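Local atomic coordinates of PcyX_EBK42635 (PDB entry 5OWG), a protein that probably reduces the open-chain tetrapyrrole biliverdin to phycoerythrobilin with electrons from ferredoxin, as a phage-type four-electron bilin reductase. Residues Val24-Leu29 / Val48-Asn53; Glu38-Glu43 / Lys224-Asp229; Leu62-Val67 / Trp74-Cys79. All coordinates share one frame; numbering follows the deposited sequence.

Contact 1: residues Val24-Leu29 / Val48-Asn53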
loop_
_atom_site.group_PDB
_atom_site.type_symbol
_atom_site.label_atom_id
_atom_site.label_comp_id
_atom_site.label_asym_id
_atom_site.label_seq_id
_atom_site.Cartn_x
_atom_site.Cartn_y
_atom_site.Cartn_z
ATOM N N VAL A 24 -13.271 3.408 0.594
ATOM C CA VAL A 24 -13.321 1.984 0.916
ATOM C C VAL A 24 -12.646 1.723 2.257
ATOM O O VAL A 24 -13.188 1.019 3.118
ATOM C CB VAL A 24 -12.677 1.157 -0.212
ATOM C CG1 VAL A 24 -12.583 -0.317 0.173
ATOM C CG2 VAL A 24 -13.474 1.313 -1.500
ATOM N N LEU A 25 -11.455 2.290 2.457
ATOM C CA LEU A 25 -10.721 2.039 3.695
ATOM C C LEU A 25 -11.475 2.582 4.903
ATOM O O LEU A 25 -11.469 1.965 5.975
ATOM C CB LEU A 25 -9.321 2.650 3.610
ATOM C CG LEU A 25 -8.385 2.046 2.557
ATOM C CD1 LEU A 25 -7.136 2.894 2.399
ATOM C CD2 LEU A 25 -8.003 0.620 2.920
ATOM N N ASN A 26 -12.135 3.733 4.753
ATOM C CA ASN A 26 -12.910 4.288 5.858
ATOM C C ASN A 26 -14.138 3.442 6.173
ATOM O O ASN A 26 -14.602 3.433 7.319
ATOM C CB ASN A 26 -13.334 5.722 5.540
ATOM C CG ASN A 26 -12.176 6.701 5.602
ATOM O OD1 ASN A 26 -11.210 6.494 6.334
ATOM N ND2 ASN A 26 -12.272 7.779 4.835
ATOM N N ASN A 27 -14.674 2.728 5.182
ATOM C CA ASN A 27 -15.896 1.956 5.372
ATOM C C ASN A 27 -15.657 0.574 5.966
ATOM O O ASN A 27 -16.621 -0.060 6.410
ATOM C CB ASN A 27 -16.634 1.799 4.039
ATOM C CG ASN A 27 -17.557 2.964 3.738
ATOM O OD1 ASN A 27 -17.365 4.073 4.237
ATOM N ND2 ASN A 27 -18.573 2.711 2.921
ATOM N N ASN A 28 -14.419 0.091 5.981
ATOM C CA ASN A 28 -14.112 -1.254 6.457
ATOM C C ASN A 28 -13.093 -1.273 7.583
ATOM O O ASN A 28 -13.222 -2.074 8.513
ATOM C CB ASN A 28 -13.591 -2.116 5.297
ATOM C CG ASN A 28 -14.664 -2.428 4.274
ATOM O OD1 ASN A 28 -15.208 -3.531 4.245
ATOM N ND2 ASN A 28 -14.972 -1.453 3.426
ATOM N N LEU A 29 -12.084 -0.414 7.524
ATOM C CA LEU A 29 -11.017 -0.367 8.510
ATOM C C LEU A 29 -11.173 0.879 9.377
ATOM O O LEU A 29 -12.099 1.676 9.206
ATOM C CB LEU A 29 -9.652 -0.384 7.818
ATOM C CG LEU A 29 -9.432 -1.509 6.807
ATOM C CD1 LEU A 29 -8.188 -1.256 5.983
ATOM C CD2 LEU A 29 -9.336 -2.833 7.523
ATOM N N VAL A 48 1.517 12.808 1.877
ATOM C CA VAL A 48 0.467 12.348 2.776
ATOM C C VAL A 48 0.658 10.856 2.996
ATOM O O VAL A 48 0.815 10.098 2.032
ATOM C CB VAL A 48 -0.940 12.638 2.217
ATOM C CG1 VAL A 48 -2.013 12.084 3.143
ATOM C CG2 VAL A 48 -1.136 14.133 2.024
ATOM N N ASN A 49 0.643 10.438 4.258
ATOM C CA ASN A 49 0.795 9.034 4.617
ATOM C C ASN A 49 -0.243 8.699 5.673
ATOM O O ASN A 49 -0.285 9.338 6.729
ATOM C CB ASN A 49 2.210 8.738 5.127
ATOM C CG ASN A 49 3.208 8.544 4.002
ATOM O OD1 ASN A 49 3.323 7.451 3.446
ATOM N ND2 ASN A 49 3.935 9.602 3.661
ATOM N N ARG A 50 -1.075 7.700 5.391
ATOM C CA ARG A 50 -2.195 7.350 6.249
ATOM C C ARG A 50 -2.267 5.839 6.384
ATOM O O ARG A 50 -2.023 5.114 5.415
ATOM C CB ARG A 50 -3.505 7.895 5.673
ATOM C CG ARG A 50 -3.535 9.410 5.576
ATOM C CD ARG A 50 -4.777 9.893 4.856
ATOM N NE ARG A 50 -5.985 9.668 5.642
ATOM C CZ ARG A 50 -7.220 9.845 5.183
ATOM N NH1 ARG A 50 -7.418 10.243 3.934
ATOM N NH2 ARG A 50 -8.259 9.616 5.973
ATOM N N THR A 51 -2.604 5.365 7.582
ATOM C CA THR A 51 -2.640 3.936 7.851
ATOM C C THR A 51 -3.949 3.552 8.523
ATOM O O THR A 51 -4.453 4.280 9.384
ATOM C CB THR A 51 -1.459 3.505 8.730
ATOM O OG1 THR A 51 -1.429 4.300 9.923
ATOM C CG2 THR A 51 -0.146 3.665 7.972
ATOM N N TRP A 52 -4.497 2.406 8.115
ATOM C CA TRP A 52 -5.683 1.826 8.727
ATOM C C TRP A 52 -5.375 0.397 9.152
ATOM O O TRP A 52 -4.384 -0.201 8.725
ATOM C CB TRP A 52 -6.890 1.800 7.771
ATOM C CG TRP A 52 -7.362 3.128 7.250
ATOM C CD1 TRP A 52 -8.516 3.779 7.587
ATOM C CD2 TRP A 52 -6.710 3.952 6.276
ATOM N NE1 TRP A 52 -8.619 4.957 6.888
ATOM C CE2 TRP A 52 -7.522 5.088 6.078
ATOM C CE3 TRP A 52 -5.517 3.842 5.555
ATOM C CZ2 TRP A 52 -7.177 6.106 5.191
ATOM C CZ3 TRP A 52 -5.177 4.854 4.676
ATOM C CH2 TRP A 52 -6.004 5.971 4.502
ATOM N N ASN A 53 -6.241 -0.150 9.999
ATOM C CA ASN A 53 -6.192 -1.571 10.309
ATOM C C ASN A 53 -7.534 -1.999 10.882
ATOM O O ASN A 53 -8.346 -1.172 11.303
ATOM C CB ASN A 53 -5.060 -1.899 11.291
ATOM C CG ASN A 53 -5.211 -1.186 12.623
ATOM O OD1 ASN A 53 -6.318 -0.851 13.046
ATOM N ND2 ASN A 53 -4.091 -0.956 13.296
#
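With CG anti to the carbonyl carbon in both Leu25 (chi1 -65°) and Trp52 (chi1 -60°), Leu25 lays CB and CD1 over one face of the indole. Leu25 CD1 stands 3.7 Å from the centroid of the Trp52 six-membered ring, near the ring normal, in a CH-pi contact. Leu25 CB sits over the centre of the whole ring system. Asn26 comes to the edge of the same ring. Its OD1 accepts a hydrogen bond from Trp52 NE1 at 3.1 Å, with an N-H...O angle of 154°. The donor is tilted from the carbonyl plane of the amide. Leu29 packs CB against Trp52 CB at 3.5 Å, and its CD2 reaches the backbone of Asn53. On the strand itself, Trp52 CZ2 lies 3.6 Å above the guanidinium plane of Arg50, offset toward its rim. That guanidinium is paired through NE with Glu31 on strand 30-32. Helix 14-28 is thus joined to strand 47-53 mainly through one tryptophan. The face of the indole is used for apolar packing and its only N-H for an amide oxygen. The bond to Asn26 would resist rotation of the ring, Leu25 covers one face, and Leu29 packs at the base of the side chain.

Contact 2: residues Glu38-Glu43 / Lys224-Asp229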
loop_
_atom_site.group_PDB
_atom_site.type_symbol
_atom_site.label_atom_id
_atom_site.label_comp_id
_atom_site.label_asym_id
_atom_site.label_seq_id
_atom_site.Cartn_x
_atom_site.Cartn_y
_atom_site.Cartn_z
ATOM N N GLU A 38 4.293 10.706 11.498
ATOM C CA GLU A 38 4.106 12.152 11.529
ATOM C C GLU A 38 5.248 12.883 10.837
ATOM O O GLU A 38 5.071 14.032 10.418
ATOM C CB GLU A 38 3.963 12.644 12.974
ATOM C CG GLU A 38 5.252 12.653 13.794
ATOM C CD GLU A 38 5.782 11.261 14.083
ATOM O OE1 GLU A 38 4.986 10.299 14.041
ATOM O OE2 GLU A 38 6.994 11.127 14.353
ATOM N N ARG A 39 6.411 12.244 10.708
ATOM C CA ARG A 39 7.544 12.849 10.021
ATOM C C ARG A 39 7.373 12.863 8.509
ATOM O O ARG A 39 8.224 13.429 7.815
ATOM C CB ARG A 39 8.831 12.098 10.370
ATOM C CG ARG A 39 9.077 11.924 11.860
ATOM C CD ARG A 39 10.214 10.949 12.115
ATOM N NE ARG A 39 9.907 9.605 11.630
ATOM C CZ ARG A 39 10.785 8.609 11.569
ATOM N NH1 ARG A 39 12.040 8.795 11.958
ATOM N NH2 ARG A 39 10.410 7.420 11.114
ATOM N N PHE A 40 6.306 12.252 7.980
ATOM C CA PHE A 40 6.141 12.107 6.539
ATOM C C PHE A 40 4.765 12.564 6.062
ATOM O O PHE A 40 4.326 12.160 4.980
ATOM C CB PHE A 40 6.393 10.658 6.121
ATOM C CG PHE A 40 7.641 10.075 6.716
ATOM C CD1 PHE A 40 8.878 10.639 6.449
ATOM C CD2 PHE A 40 7.580 8.967 7.545
ATOM C CE1 PHE A 40 10.030 10.111 6.997
ATOM C CE2 PHE A 40 8.731 8.431 8.095
ATOM C CZ PHE A 40 9.956 9.004 7.821
ATOM N N ASN A 41 4.075 13.381 6.850
ATOM C CA ASN A 41 2.883 14.100 6.405
ATOM C C ASN A 41 3.262 15.578 6.374
ATOM O O ASN A 41 3.034 16.317 7.334
ATOM C CB ASN A 41 1.689 13.839 7.319
ATOM C CG ASN A 41 1.047 12.485 7.069
ATOM O OD1 ASN A 41 0.291 12.309 6.113
ATOM N ND2 ASN A 41 1.343 11.521 7.931
ATOM N N ASN A 42 3.853 16.003 5.258
ATOM C CA ASN A 42 4.386 17.354 5.104
ATOM C C ASN A 42 3.632 18.030 3.968
ATOM O O ASN A 42 3.750 17.620 2.808
ATOM C CB ASN A 42 5.890 17.313 4.829
ATOM C CG ASN A 42 6.552 18.669 4.980
ATOM O OD1 ASN A 42 6.013 19.688 4.548
ATOM N ND2 ASN A 42 7.729 18.687 5.601
ATOM N N GLU A 43 2.856 19.065 4.302
ATOM C CA GLU A 43 2.040 19.735 3.295
ATOM C C GLU A 43 2.895 20.388 2.217
ATOM O O GLU A 43 2.468 20.483 1.061
ATOM C CB GLU A 43 1.145 20.782 3.959
ATOM C CG GLU A 43 0.277 20.239 5.077
ATOM C CD GLU A 43 -0.662 21.290 5.633
ATOM O OE1 GLU A 43 -0.673 22.418 5.097
ATOM O OE2 GLU A 43 -1.386 20.991 6.605
ATOM N N LYS A 224 15.503 7.717 3.346
ATOM C CA LYS A 224 16.076 6.609 4.105
ATOM C C LYS A 224 15.316 6.380 5.405
ATOM O O LYS A 224 15.183 5.235 5.855
ATOM C CB LYS A 224 17.559 6.871 4.384
ATOM C CG LYS A 224 18.172 5.967 5.452
ATOM C CD LYS A 224 18.044 4.487 5.125
ATOM C CE LYS A 224 18.336 3.636 6.355
ATOM N NZ LYS A 224 18.161 2.178 6.104
ATOM N N LEU A 225 14.817 7.451 6.021
ATOM C CA LEU A 225 13.994 7.317 7.219
ATOM C C LEU A 225 12.685 6.598 6.902
ATOM O O LEU A 225 12.305 5.640 7.587
ATOM C CB LEU A 225 13.721 8.704 7.804
ATOM C CG LEU A 225 13.841 8.944 9.309
ATOM C CD1 LEU A 225 15.188 8.514 9.854
ATOM C CD2 LEU A 225 13.626 10.423 9.582
ATOM N N PHE A 226 11.986 7.049 5.858
ATOM C CA PHE A 226 10.689 6.480 5.500
ATOM C C PHE A 226 10.824 5.038 5.014
ATOM O O PHE A 226 10.075 4.154 5.446
ATOM C CB PHE A 226 10.038 7.359 4.430
ATOM C CG PHE A 226 8.734 6.831 3.908
ATOM C CD1 PHE A 226 7.562 7.014 4.620
ATOM C CD2 PHE A 226 8.677 6.178 2.688
ATOM C CE1 PHE A 226 6.358 6.539 4.133
ATOM C CE2 PHE A 226 7.478 5.703 2.197
ATOM C CZ PHE A 226 6.317 5.883 2.919
ATOM N N CYS A 227 11.773 4.782 4.110
ATOM C CA CYS A 227 11.886 3.459 3.503
ATOM C C CYS A 227 12.200 2.376 4.530
ATOM O O CYS A 227 11.838 1.211 4.329
ATOM C CB CYS A 227 12.961 3.474 2.415
ATOM S SG CYS A 227 12.485 4.359 0.915
ATOM N N SER A 228 12.865 2.731 5.629
ATOM C CA SER A 228 13.324 1.734 6.589
ATOM C C SER A 228 12.361 1.518 7.748
ATOM O O SER A 228 12.320 0.416 8.307
ATOM C CB SER A 228 14.692 2.141 7.149
ATOM O OG SER A 228 14.611 3.362 7.862
ATOM N N ASP A 229 11.582 2.534 8.129
ATOM C CA ASP A 229 10.804 2.490 9.359
ATOM C C ASP A 229 9.296 2.548 9.164
ATOM O O ASP A 229 8.569 2.037 10.021
ATOM C CB ASP A 229 11.208 3.652 10.281
ATOM C CG ASP A 229 12.675 3.623 10.643
ATOM O OD1 ASP A 229 13.371 2.662 10.253
ATOM O OD2 ASP A 229 13.134 4.565 11.320
#
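An edge-to-face aromatic pair ties the loop between strands 30-32 and 47-53 to the C-terminal helix 220-229. The edge of Phe226 points at the face of Phe40. Their centroids are 5.2 Å apart and the planes stand at 80°. The nearest ring atoms are Phe40 CD2 and Phe226 CD1, at 3.5 Å. Phe226 CB adds a CH-pi contact, 3.8 Å from the Phe40 centroid and almost on the ring normal. Arg39 CB covers the opposite face of Phe40, so this ring is held between two methylene groups. Leu225 CB lies at its edge, in plane, 3.8 Å from Phe40 CZ. The Arg39 chain bends at chi3 (-63°), and its guanidinium crosses Leu225, with Arg39 NH1 3.2 Å from Leu225 CG. Arg39 NH2 makes a long salt bridge to Asp229 OD2, 4.0 Å away. The two charged planes are only 14° apart, but at that length the pair is probably weak. Arg39 also hydrogen-bonds to the backbone oxygen of Gly36 and to Asn230. Trp47, at the start of strand 47-53, meets both phenylalanine rings. Met213 and Asn49 also touch Phe226, placing it between helix 210-215 and strand 47-53, with Phe40 beside it in the loop.

Contact 3: residues Leu62-Val67 / Trp74-Cys79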
loop_
_atom_site.group_PDB
_atom_site.type_symbol
_atom_site.label_atom_id
_atom_site.label_comp_id
_atom_site.label_asym_id
_atom_site.label_seq_id
_atom_site.Cartn_x
_atom_site.Cartn_y
_atom_site.Cartn_z
ATOM N N LEU A 62 -1.548 4.014 2.960
ATOM C CA LEU A 62 -1.719 4.824 1.759
ATOM C C LEU A 62 -0.663 5.919 1.754
ATOM O O LEU A 62 -0.659 6.787 2.634
ATOM C CB LEU A 62 -3.121 5.431 1.693
ATOM C CG LEU A 62 -3.392 6.325 0.477
ATOM C CD1 LEU A 62 -3.432 5.501 -0.803
ATOM C CD2 LEU A 62 -4.681 7.112 0.657
ATOM N N ASP A 63 0.221 5.877 0.761
ATOM C CA ASP A 63 1.294 6.850 0.603
ATOM C C ASP A 63 1.079 7.597 -0.705
ATOM O O ASP A 63 1.143 6.994 -1.782
ATOM C CB ASP A 63 2.657 6.158 0.614
ATOM C CG ASP A 63 3.772 7.058 0.124
ATOM O OD1 ASP A 63 3.698 8.282 0.360
ATOM O OD2 ASP A 63 4.717 6.541 -0.508
ATOM N N VAL A 64 0.829 8.902 -0.611
ATOM C CA VAL A 64 0.520 9.735 -1.768
ATOM C C VAL A 64 1.473 10.921 -1.783
ATOM O O VAL A 64 1.618 11.618 -0.771
ATOM C CB VAL A 64 -0.941 10.226 -1.749
ATOM C CG1 VAL A 64 -1.249 11.088 -2.974
ATOM C CG2 VAL A 64 -1.893 9.047 -1.682
ATOM N N VAL A 65 2.115 11.149 -2.925
ATOM C CA VAL A 65 2.979 12.306 -3.137
ATOM C C VAL A 65 2.346 13.145 -4.239
ATOM O O VAL A 65 2.341 12.741 -5.409
ATOM C CB VAL A 65 4.412 11.903 -3.507
ATOM C CG1 VAL A 65 5.288 13.139 -3.671
ATOM C CG2 VAL A 65 4.997 10.972 -2.457
ATOM N N ASP A 66 1.817 14.307 -3.870
ATOM C CA ASP A 66 1.168 15.222 -4.809
ATOM C C ASP A 66 2.114 16.401 -5.038
ATOM O O ASP A 66 2.092 17.388 -4.299
ATOM C CB ASP A 66 -0.191 15.677 -4.272
ATOM C CG ASP A 66 -1.001 16.441 -5.302
ATOM O OD1 ASP A 66 -0.412 17.250 -6.049
ATOM O OD2 ASP A 66 -2.231 16.229 -5.368
ATOM N N VAL A 67 2.949 16.291 -6.073
ATOM C CA VAL A 67 3.909 17.341 -6.405
ATOM C C VAL A 67 3.784 17.713 -7.878
ATOM O O VAL A 67 4.664 17.405 -8.689
ATOM C CB VAL A 67 5.348 16.909 -6.058
ATOM C CG1 VAL A 67 5.515 16.783 -4.549
ATOM C CG2 VAL A 67 5.705 15.589 -6.730
ATOM N N TRP A 74 3.221 12.882 -9.597
ATOM C CA TRP A 74 2.129 12.452 -8.728
ATOM C C TRP A 74 2.215 10.941 -8.638
ATOM O O TRP A 74 2.134 10.259 -9.665
ATOM C CB TRP A 74 0.766 12.875 -9.278
ATOM C CG TRP A 74 -0.363 12.678 -8.302
ATOM C CD1 TRP A 74 -0.977 13.644 -7.561
ATOM C CD2 TRP A 74 -1.010 11.441 -7.961
ATOM N NE1 TRP A 74 -1.962 13.090 -6.782
ATOM C CE2 TRP A 74 -2.003 11.739 -7.008
ATOM C CE3 TRP A 74 -0.844 10.112 -8.369
ATOM C CZ2 TRP A 74 -2.829 10.761 -6.456
ATOM C CZ3 TRP A 74 -1.664 9.141 -7.817
ATOM C CH2 TRP A 74 -2.644 9.471 -6.872
ATOM N N MET A 75 2.380 10.419 -7.428
ATOM C CA MET A 75 2.517 8.987 -7.237
ATOM C C MET A 75 1.667 8.567 -6.050
ATOM O O MET A 75 1.253 9.389 -5.230
ATOM C CB MET A 75 3.987 8.589 -7.027
ATOM C CG MET A 75 4.478 8.620 -5.581
ATOM S SD MET A 75 4.005 7.200 -4.565
ATOM C CE MET A 75 4.721 5.836 -5.476
ATOM N N ALA A 76 1.408 7.266 -5.972
ATOM C CA ALA A 76 0.658 6.714 -4.860
ATOM C C ALA A 76 1.123 5.289 -4.610
ATOM O O ALA A 76 1.505 4.569 -5.536
ATOM C CB ALA A 76 -0.852 6.745 -5.121
ATOM N N HIS A 77 1.091 4.898 -3.340
ATOM C CA HIS A 77 1.460 3.556 -2.918
ATOM C C HIS A 77 0.425 3.073 -1.918
ATOM O O HIS A 77 0.034 3.816 -1.013
ATOM C CB HIS A 77 2.865 3.540 -2.300
ATOM C CG HIS A 77 3.175 2.299 -1.524
ATOM N ND1 HIS A 77 3.729 1.178 -2.105
ATOM C CD2 HIS A 77 3.020 2.004 -0.211
ATOM C CE1 HIS A 77 3.897 0.245 -1.185
ATOM N NE2 HIS A 77 3.475 0.720 -0.028
ATOM N N LEU A 78 -0.030 1.835 -2.094
ATOM C CA LEU A 78 -1.069 1.265 -1.245
ATOM C C LEU A 78 -0.740 -0.198 -0.999
ATOM O O LEU A 78 -0.598 -0.971 -1.951
ATOM C CB LEU A 78 -2.453 1.415 -1.886
ATOM C CG LEU A 78 -3.641 0.887 -1.076
ATOM C CD1 LEU A 78 -3.821 1.660 0.224
ATOM C CD2 LEU A 78 -4.912 0.945 -1.902
ATOM N N CYS A 79 -0.624 -0.571 0.273
ATOM C CA CYS A 79 -0.255 -1.926 0.652
ATOM C C CYS A 79 -1.088 -2.356 1.849
ATOM O O CYS A 79 -1.380 -1.555 2.740
ATOM C CB CYS A 79 1.233 -2.032 1.001
ATOM S SG CYS A 79 1.793 -3.721 1.221
HETATM O O HOH W 1 -3.387 13.727 -4.885
#
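The Trp74 ring has Val65 O over one face, 3.9 Å above the plane and offset toward the rim. Asp66 OD2 lies at its edge, in plane. A water modelled between them lies 2.8 Å from Asp66 OD2. It is also placed improbably near Trp74 NE1, so a water bridge is doubtful. The carboxylate is turned 74° from the indole plane. Val64 CG1 comes up obliquely to the benzene part of the indole, 3.8 Å from Trp74 CZ2. Across the sheet, Asp63 CB lies near the plane of the His77 imidazole, at its edge. The Asp63 carboxylate and the ring are turned 56° apart. His77 ND1 is hydrogen-bonded to Asp94 on the next strand. Met75 has chi1 at 88° and bends again at chi2 and chi3. This folds Met75 SD back over the strand pair to 4.0 Å from Asp63 O, while CG packs on Val65.

Two hydrogen-bonded pairs hold the backbone. Asp63 N to His77 O is 2.7 Å and nearly straight, and His77 N returns to Asp63 O. Val65 N to Met75 O is 3.0 Å, and Met75 N returns to Val65 O. Leu62, Val64 and Trp74 face helix 14-28, and Leu62 CD1 meets Leu78 CD1 at 4.0 Å. Asp63, Val65, Met75 and His77 occupy the other side. These are adjacent antiparallel strands of a beta hairpin in the central sheet of the alpha/beta/alpha sandwich fold of ferredoxin-dependent bilin reductases.

In the fold
Contact 3 lies within the antiparallel sheet, contact 1 joins a helix to it, and contact 2 packs a loop and a helix beside it. Contacts 1 and 3 share the sheet through neighbouring strands 47-53 and 57-67. Their centres are about 14 Å apart, and they come in series along the chain. Contact 2 is about 18 Å from contact 1 and 12 Å from contact 3, centre to centre. Its segments alternate with those of contact 1 (24-29, 38-43, 48-53, 224-229), and all of contact 3 falls between them. Asn49 links contacts 1 and 2 through Asn41 and Phe40. Helices 14-28 and 220-229 lie on opposite sides of the sheet, consistent with the bilin reductase sandwich.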